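Apical membrane antigen 1 (Babesia divergens, PDB 4APM) probably takes part in host-cell invasion as a parasite surface antigen of the moving junction, represented here by the domain I/II/III piece of a calcium-binding membrane protein. Local coordinates at residues H25-Y30 with M46-C51; D10-Y15 with P358-I363. All coordinates share one frame; numbering follows the deposited sequence.

Contact 1: H25-Y30 with M46-C51; sequences HGSGIY and MPTGKC
The imidazole of His-25 lies against the backbone of Gly-49, Lys-50 and Cys-51. His-25 CB lies 3.9 Å from Cys-51 SG. His-25 CG sits 4.0 Å from Cys-51 CB, and CD2 brings a ring edge to the backbone, with Cys-51 N near the ring plane. CE1 and NE2 reach Gly-49, whose CA lies over one ring face, 3.4 Å from His-25 NE2. With CG anti to the backbone N (chi1 -172°), the ring folds back beside its own carbonyl, and ND1 gives a weak hydrogen bond to Ser-27 O. The backbone bond is firmer: Lys-50 N donates to His-25 O over 3.0 Å, and a water weakly bridges that oxygen to Thr-48 O. Two loops of the AMA1 chain are joined here, one leaving helix 21-24 through the positive-phi Gly-26, the other following strand 42-46 and leading to the Cys-51–Cys-217 disulfide. Asp-32 binds Ser-27 OG together with the backbone N of Thr-48 and Gly-49. Lys-50 runs its CE past His-25 O at 3.5 Å, and its NZ bonds Lys-23 O.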
ATOM      1  N   HIS A  25      -2.849   9.417  -0.576  1.00 23.80           N
ATOM      2  CA  HIS A  25      -4.007   8.723  -0.021  1.00 23.17           C
ATOM      3  C   HIS A  25      -4.784   9.593   0.975  1.00 22.71           C
ATOM      4  O   HIS A  25      -5.984   9.778   0.837  1.00 23.47           O
ATOM      5  CB  HIS A  25      -3.533   7.410   0.635  1.00 21.70           C
ATOM      6  CG  HIS A  25      -4.642   6.513   1.071  1.00 19.87           C
ATOM      7  ND1 HIS A  25      -4.820   6.154   2.371  1.00 22.43           N
ATOM      8  CD2 HIS A  25      -5.667   5.916   0.350  1.00 18.20           C
ATOM      9  CE1 HIS A  25      -5.888   5.351   2.465  1.00 21.49           C
ATOM     10  NE2 HIS A  25      -6.405   5.198   1.221  1.00 22.62           N
ATOM     11  N   GLY A  26      -4.110  10.085   2.009  1.00 24.86           N
ATOM     12  CA  GLY A  26      -4.652  11.143   2.877  1.00 21.15           C
ATOM     13  C   GLY A  26      -5.594  10.657   3.973  1.00 26.73           C
ATOM     14  O   GLY A  26      -6.156  11.449   4.714  1.00 28.64           O
ATOM     15  N   SER A  27      -5.744   9.344   4.111  1.00 26.38           N
ATOM     16  CA  SER A  27      -6.602   8.807   5.157  1.00 24.18           C
ATOM     17  C   SER A  27      -5.995   7.494   5.694  1.00 23.77           C
ATOM     18  O   SER A  27      -4.831   7.163   5.391  1.00 20.69           O
ATOM     19  CB  SER A  27      -8.016   8.605   4.613  1.00 23.96           C
ATOM     20  OG  SER A  27      -8.870   8.117   5.627  1.00 34.16           O
ATOM     21  N   GLY A  28      -6.749   6.781   6.518  1.00 19.83           N
ATOM     22  CA  GLY A  28      -6.244   5.560   7.121  1.00 22.50           C
ATOM     23  C   GLY A  28      -6.220   4.448   6.080  1.00 23.67           C
ATOM     24  O   GLY A  28      -6.895   4.548   5.073  1.00 21.98           O
ATOM     25  N   ILE A  29      -5.415   3.412   6.319  1.00 23.40           N
ATOM     26  CA  ILE A  29      -5.146   2.371   5.314  1.00 23.73           C
ATOM     27  C   ILE A  29      -5.601   1.047   5.908  1.00 22.16           C
ATOM     28  O   ILE A  29      -6.506   0.396   5.400  1.00 22.94           O
ATOM     29  CB  ILE A  29      -3.626   2.331   4.934  1.00 21.39           C
ATOM     30  CG1 ILE A  29      -3.245   3.668   4.267  1.00 20.84           C
ATOM     31  CG2 ILE A  29      -3.335   1.162   3.991  1.00 20.59           C
ATOM     32  CD1 ILE A  29      -1.770   3.876   4.027  1.00 21.50           C
ATOM     33  N   TYR A  30      -5.013   0.704   7.034  1.00 21.77           N
ATOM     34  CA  TYR A  30      -5.503  -0.393   7.853  1.00 24.66           C
ATOM     35  C   TYR A  30      -7.007  -0.245   8.123  1.00 25.24           C
ATOM     36  O   TYR A  30      -7.821  -1.100   7.701  1.00 23.09           O
ATOM     37  CB  TYR A  30      -4.722  -0.435   9.171  1.00 24.39           C
ATOM     38  CG  TYR A  30      -5.052  -1.626  10.012  1.00 25.24           C
ATOM     39  CD1 TYR A  30      -4.809  -2.911   9.537  1.00 24.95           C
ATOM     40  CD2 TYR A  30      -5.637  -1.477  11.281  1.00 26.38           C
ATOM     41  CE1 TYR A  30      -5.122  -4.015  10.291  1.00 26.42           C
ATOM     42  CE2 TYR A  30      -5.932  -2.577  12.055  1.00 26.27           C
ATOM     43  CZ  TYR A  30      -5.650  -3.844  11.551  1.00 29.85           C
ATOM     44  OH  TYR A  30      -5.958  -4.967  12.275  1.00 40.61           O
ATOM     45  N   MET A  46     -16.984   7.498   7.580  1.00 28.93           N
ATOM     46  CA  MET A  46     -16.840   6.753   6.357  1.00 29.16           C
ATOM     47  C   MET A  46     -15.383   6.829   5.855  1.00 28.10           C
ATOM     48  O   MET A  46     -14.655   7.751   6.218  1.00 26.10           O
ATOM     49  CB  MET A  46     -17.783   7.319   5.302  1.00 26.86           C
ATOM     50  CG  MET A  46     -17.371   8.695   4.852  1.00 27.06           C
ATOM     51  SD  MET A  46     -18.672   9.342   3.821  1.00 35.82           S
ATOM     52  CE  MET A  46     -17.746  10.507   2.867  1.00 26.35           C
ATOM     53  N   PRO A  47     -14.973   5.860   5.000  1.00 26.68           N
ATOM     54  CA  PRO A  47     -13.680   5.903   4.308  1.00 24.52           C
ATOM     55  C   PRO A  47     -13.641   7.040   3.305  1.00 25.63           C
ATOM     56  O   PRO A  47     -14.655   7.343   2.668  1.00 22.97           O
ATOM     57  CB  PRO A  47     -13.625   4.554   3.558  1.00 25.78           C
ATOM     58  CG  PRO A  47     -14.775   3.725   4.094  1.00 26.36           C
ATOM     59  CD  PRO A  47     -15.791   4.705   4.580  1.00 26.15           C
ATOM     60  N   THR A  48     -12.461   7.630   3.122  1.00 25.51           N
ATOM     61  CA  THR A  48     -12.311   8.739   2.200  1.00 25.70           C
ATOM     62  C   THR A  48     -10.942   8.691   1.535  1.00 22.71           C
ATOM     63  O   THR A  48     -10.570   9.615   0.840  1.00 24.55           O
ATOM     64  CB  THR A  48     -12.440  10.109   2.936  1.00 26.67           C
ATOM     65  OG1 THR A  48     -11.477  10.165   3.981  1.00 25.95           O
ATOM     66  CG2 THR A  48     -13.806  10.266   3.552  1.00 28.51           C
ATOM     67  N   GLY A  49     -10.183   7.633   1.778  1.00 23.08           N
ATOM     68  CA  GLY A  49      -8.850   7.507   1.196  1.00 23.35           C
ATOM     69  C   GLY A  49      -8.842   7.495  -0.327  1.00 21.84           C
ATOM     70  O   GLY A  49      -9.761   6.946  -0.955  1.00 22.38           O
ATOM     71  N   LYS A  50      -7.792   8.086  -0.904  1.00 20.30           N
ATOM     72  CA  LYS A  50      -7.702   8.366  -2.331  1.00 22.88           C
ATOM     73  C   LYS A  50      -7.015   7.246  -3.171  1.00 24.20           C
ATOM     74  O   LYS A  50      -7.151   7.208  -4.411  1.00 24.40           O
ATOM     75  CB  LYS A  50      -7.023   9.717  -2.555  1.00 25.90           C
ATOM     76  CG  LYS A  50      -7.895  10.925  -2.177  1.00 26.77           C
ATOM     77  CD  LYS A  50      -7.176  12.254  -2.382  1.00 28.02           C
ATOM     78  CE  LYS A  50      -5.829  12.267  -1.649  1.00 36.55           C
ATOM     79  NZ  LYS A  50      -5.250  13.627  -1.392  1.00 33.76           N
ATOM     80  N   CYS A  51      -6.352   6.309  -2.488  1.00 21.43           N
ATOM     81  CA  CYS A  51      -5.809   5.120  -3.098  1.00 20.92           C
ATOM     82  C   CYS A  51      -6.660   3.891  -2.743  1.00 21.25           C
ATOM     83  O   CYS A  51      -7.080   3.726  -1.600  1.00 19.67           O
ATOM     84  CB  CYS A  51      -4.399   4.898  -2.605  1.00 22.11           C
ATOM     85  SG  CYS A  51      -3.268   6.224  -3.045  1.00 28.65           S
TER
HETATM   86  O   HOH W   1      -8.389  11.899   1.804  1.00 45.09           O

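Contact 2: D10-Y15 with P358-I363; sequences DIWGRY and PFPCDI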
ATOM      1  N   ASP A  10      15.496  16.300  -4.697  1.00 63.03           N
ATOM      2  CA  ASP A  10      15.124  16.943  -5.960  1.00 60.88           C
ATOM      3  C   ASP A  10      15.012  15.967  -7.120  1.00 52.33           C
ATOM      4  O   ASP A  10      14.001  15.938  -7.796  1.00 58.77           O
ATOM      5  CB  ASP A  10      16.086  18.087  -6.319  1.00 69.33           C
ATOM      6  CG  ASP A  10      15.987  19.263  -5.357  1.00 78.29           C
ATOM      7  OD1 ASP A  10      14.895  19.489  -4.793  1.00 77.77           O
ATOM      8  OD2 ASP A  10      17.011  19.951  -5.153  1.00 78.60           O
ATOM      9  N   ILE A  11      16.041  15.173  -7.375  1.00 51.19           N
ATOM     10  CA  ILE A  11      15.992  14.343  -8.575  1.00 54.08           C
ATOM     11  C   ILE A  11      15.021  13.149  -8.443  1.00 52.90           C
ATOM     12  O   ILE A  11      14.528  12.620  -9.441  1.00 51.21           O
ATOM     13  CB  ILE A  11      17.396  13.968  -9.143  1.00 56.38           C
ATOM     14  CG1 ILE A  11      17.764  12.508  -8.853  1.00 60.58           C
ATOM     15  CG2 ILE A  11      18.471  14.944  -8.667  1.00 57.32           C
ATOM     16  CD1 ILE A  11      18.512  11.839  -9.988  1.00 57.56           C
ATOM     17  N   TRP A  12      14.651  12.825  -7.208  1.00 50.07           N
ATOM     18  CA  TRP A  12      13.665  11.774  -6.940  1.00 48.49           C
ATOM     19  C   TRP A  12      12.241  12.296  -6.840  1.00 49.51           C
ATOM     20  O   TRP A  12      11.278  11.515  -6.848  1.00 51.91           O
ATOM     21  CB  TRP A  12      14.045  11.021  -5.669  1.00 42.51           C
ATOM     22  CG  TRP A  12      15.096   9.967  -5.889  1.00 38.98           C
ATOM     23  CD1 TRP A  12      16.451  10.032  -5.566  1.00 39.46           C
ATOM     24  CD2 TRP A  12      14.897   8.624  -6.439  1.00 35.97           C
ATOM     25  NE1 TRP A  12      17.085   8.851  -5.880  1.00 35.99           N
ATOM     26  CE2 TRP A  12      16.207   7.972  -6.421  1.00 35.77           C
ATOM     27  CE3 TRP A  12      13.802   7.921  -6.921  1.00 36.39           C
ATOM     28  CZ2 TRP A  12      16.390   6.681  -6.878  1.00 33.74           C
ATOM     29  CZ3 TRP A  12      14.006   6.625  -7.403  1.00 38.34           C
ATOM     30  CH2 TRP A  12      15.274   6.027  -7.390  1.00 37.00           C
ATOM     31  N   GLY A  13      12.096  13.618  -6.773  1.00 44.67           N
ATOM     32  CA  GLY A  13      10.849  14.246  -6.344  1.00 41.25           C
ATOM     33  C   GLY A  13       9.624  13.843  -7.145  1.00 41.69           C
ATOM     34  O   GLY A  13       8.551  13.656  -6.595  1.00 43.74           O
ATOM     35  N   ARG A  14       9.776  13.694  -8.450  1.00 44.44           N
ATOM     36  CA  ARG A  14       8.636  13.340  -9.279  1.00 41.78           C
ATOM     37  C   ARG A  14       8.205  11.899  -9.026  1.00 41.57           C
ATOM     38  O   ARG A  14       7.017  11.633  -8.808  1.00 39.43           O
ATOM     39  CB  ARG A  14       8.919  13.567 -10.759  1.00 38.32           C
ATOM     40  CG  ARG A  14       7.643  13.721 -11.570  1.00 47.16           C
ATOM     41  CD  ARG A  14       7.912  14.197 -12.994  0.60 48.34           C
ATOM     42  NE  ARG A  14       7.635  13.142 -13.966  0.60 51.13           N
ATOM     43  CZ  ARG A  14       8.569  12.414 -14.571  0.60 55.56           C
ATOM     44  NH1 ARG A  14       9.858  12.645 -14.337  0.60 54.40           N
ATOM     45  NH2 ARG A  14       8.215  11.467 -15.429  0.60 56.28           N
ATOM     46  N   TYR A  15       9.182  10.988  -9.004  1.00 34.93           N
ATOM     47  CA  TYR A  15       8.912   9.569  -8.842  1.00 34.48           C
ATOM     48  C   TYR A  15       8.356   9.254  -7.444  1.00 32.46           C
ATOM     49  O   TYR A  15       7.583   8.312  -7.269  1.00 32.06           O
ATOM     50  CB  TYR A  15      10.188   8.748  -9.093  1.00 31.64           C
ATOM     51  CG  TYR A  15       9.952   7.238  -9.128  1.00 32.93           C
ATOM     52  CD1 TYR A  15       9.453   6.605 -10.282  1.00 32.64           C
ATOM     53  CD2 TYR A  15      10.238   6.445  -8.018  1.00 28.49           C
ATOM     54  CE1 TYR A  15       9.229   5.225 -10.309  1.00 30.90           C
ATOM     55  CE2 TYR A  15      10.057   5.071  -8.044  1.00 29.85           C
ATOM     56  CZ  TYR A  15       9.531   4.461  -9.169  1.00 33.75           C
ATOM     57  OH  TYR A  15       9.302   3.091  -9.147  1.00 31.36           O
ATOM     58  N   PRO A 358      10.025  -2.490 -11.980  1.00 38.31           N
ATOM     59  CA  PRO A 358      11.488  -2.434 -11.865  1.00 37.21           C
ATOM     60  C   PRO A 358      11.964  -1.137 -11.229  1.00 37.52           C
ATOM     61  O   PRO A 358      11.294  -0.110 -11.366  1.00 40.20           O
ATOM     62  CB  PRO A 358      11.961  -2.511 -13.332  1.00 36.97           C
ATOM     63  CG  PRO A 358      10.762  -2.154 -14.154  1.00 33.93           C
ATOM     64  CD  PRO A 358       9.599  -2.704 -13.373  1.00 37.85           C
ATOM     65  N   PHE A 359      13.106  -1.184 -10.535  1.00 38.31           N
ATOM     66  CA  PHE A 359      13.819   0.031 -10.080  1.00 37.50           C
ATOM     67  C   PHE A 359      13.917   1.038 -11.246  1.00 42.76           C
ATOM     68  O   PHE A 359      14.048   0.624 -12.402  1.00 44.01           O
ATOM     69  CB  PHE A 359      15.226  -0.335  -9.553  1.00 33.30           C
ATOM     70  CG  PHE A 359      15.936   0.811  -8.878  1.00 29.15           C
ATOM     71  CD1 PHE A 359      16.509   1.813  -9.627  1.00 30.93           C
ATOM     72  CD2 PHE A 359      15.924   0.937  -7.501  1.00 29.97           C
ATOM     73  CE1 PHE A 359      17.092   2.903  -9.022  1.00 32.10           C
ATOM     74  CE2 PHE A 359      16.497   2.028  -6.881  1.00 33.09           C
ATOM     75  CZ  PHE A 359      17.097   3.012  -7.645  1.00 35.09           C
ATOM     76  N   PRO A 360      13.766   2.356 -10.970  1.00 44.17           N
ATOM     77  CA  PRO A 360      13.803   3.266 -12.126  1.00 42.79           C
ATOM     78  C   PRO A 360      15.239   3.645 -12.533  1.00 43.09           C
ATOM     79  O   PRO A 360      15.792   4.634 -12.047  1.00 38.40           O
ATOM     80  CB  PRO A 360      13.011   4.487 -11.640  1.00 40.87           C
ATOM     81  CG  PRO A 360      13.188   4.488 -10.161  1.00 38.73           C
ATOM     82  CD  PRO A 360      13.322   3.043  -9.739  1.00 40.96           C
ATOM     83  N   CYS A 361      15.813   2.847 -13.434  1.00 43.91           N
ATOM     84  CA  CYS A 361      17.234   2.925 -13.796  1.00 42.97           C
ATOM     85  C   CYS A 361      17.681   4.303 -14.204  1.00 43.58           C
ATOM     86  O   CYS A 361      18.845   4.654 -14.031  1.00 45.35           O
ATOM     87  CB  CYS A 361      17.533   1.954 -14.922  1.00 41.93           C
ATOM     88  SG  CYS A 361      16.745   0.369 -14.644  1.00 49.41           S
ATOM     89  N   ASP A 362      16.761   5.099 -14.730  1.00 43.79           N
ATOM     90  CA  ASP A 362      17.126   6.422 -15.219  1.00 46.65           C
ATOM     91  C   ASP A 362      17.365   7.463 -14.122  1.00 47.09           C
ATOM     92  O   ASP A 362      17.833   8.553 -14.413  1.00 52.70           O
ATOM     93  CB  ASP A 362      16.084   6.938 -16.217  1.00 51.65           C
ATOM     94  CG  ASP A 362      14.677   6.943 -15.640  0.60 52.13           C
ATOM     95  OD1 ASP A 362      14.292   5.949 -14.982  0.60 51.75           O
ATOM     96  OD2 ASP A 362      13.951   7.933 -15.861  0.60 55.76           O
ATOM     97  N   ILE A 363      17.006   7.162 -12.877  1.00 47.79           N
ATOM     98  CA  ILE A 363      17.177   8.150 -11.786  1.00 44.34           C
ATOM     99  C   ILE A 363      18.384   7.761 -10.924  1.00 44.52           C
ATOM    100  O   ILE A 363      18.372   6.737 -10.241  1.00 45.73           O
ATOM    101  CB  ILE A 363      15.896   8.295 -10.925  1.00 44.29           C
ATOM    102  CG1 ILE A 363      14.725   8.815 -11.766  1.00 47.00           C
ATOM    103  CG2 ILE A 363      16.121   9.225  -9.739  1.00 42.66           C
ATOM    104  CD1 ILE A 363      13.364   8.595 -11.123  1.00 44.58           C
TER
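Trp-12 and Tyr-15 of helix 8-16 receive Ile-363 and Pro-360, the last and first residues of a type I beta turn, 360-363, in the AMA1 chain. The dense part is centred on the indole. Ile-363 CG2 stands over the middle of the six-membered ring of Trp-12, a CH-pi contact 3.6 Å from the centroid, and also touches Ile-11 CD1. This methyl is anti to the backbone N, while CG1, beside that N (chi1 -62°), carries Ile-363 CD1 to Tyr-15 CB at 3.8 Å. Phe-359 CZ meets the indole edge at Trp-12 CH2, 3.5 Å away, the two ring planes being nearly perpendicular at 87°. Leu-336 of strand 335-339 also touches Trp-12 and Phe-359, and Trp-12 NE1 is hydrogen-bonded to Thr-365 OG1. The contact is looser at two solvent-facing margins. At one, Arg-14 and Asp-362 are both exposed, and Arg-14 NH1 remains 6.4 Å from Asp-362 OD2, too far for a salt bridge. At the other, toward exposed Pro-358, Tyr-15 OH gets no nearer than 4.4 Å to Pro-358 O. Pro-360 CG touches Trp-12 and Tyr-15, lying 3.6 Å from Trp-12 CZ3 and centred over the Tyr-15 face, 3.8 Å from its centroid.

From the N terminus the chain enters contact 2 first, on helix 8-16, then passes helix 21-24 into the first half of contact 1. Strands 35-39 and 42-46 follow before 46-51 returns to 25-30, closing a short loop with 15 residues between the segments. Contact 2 closes only at 358-363, after 342 intervening residues, so the short loop lies wholly within the long one and the two do not cross. Contact 1 ties the chain after helix 21-24 to the approach to strand 53-54; contact 2 ties the N-terminal helix to the loop before strand 367-368. Their centres are 25 Å apart, their nearest atoms about 12 Å, without touching.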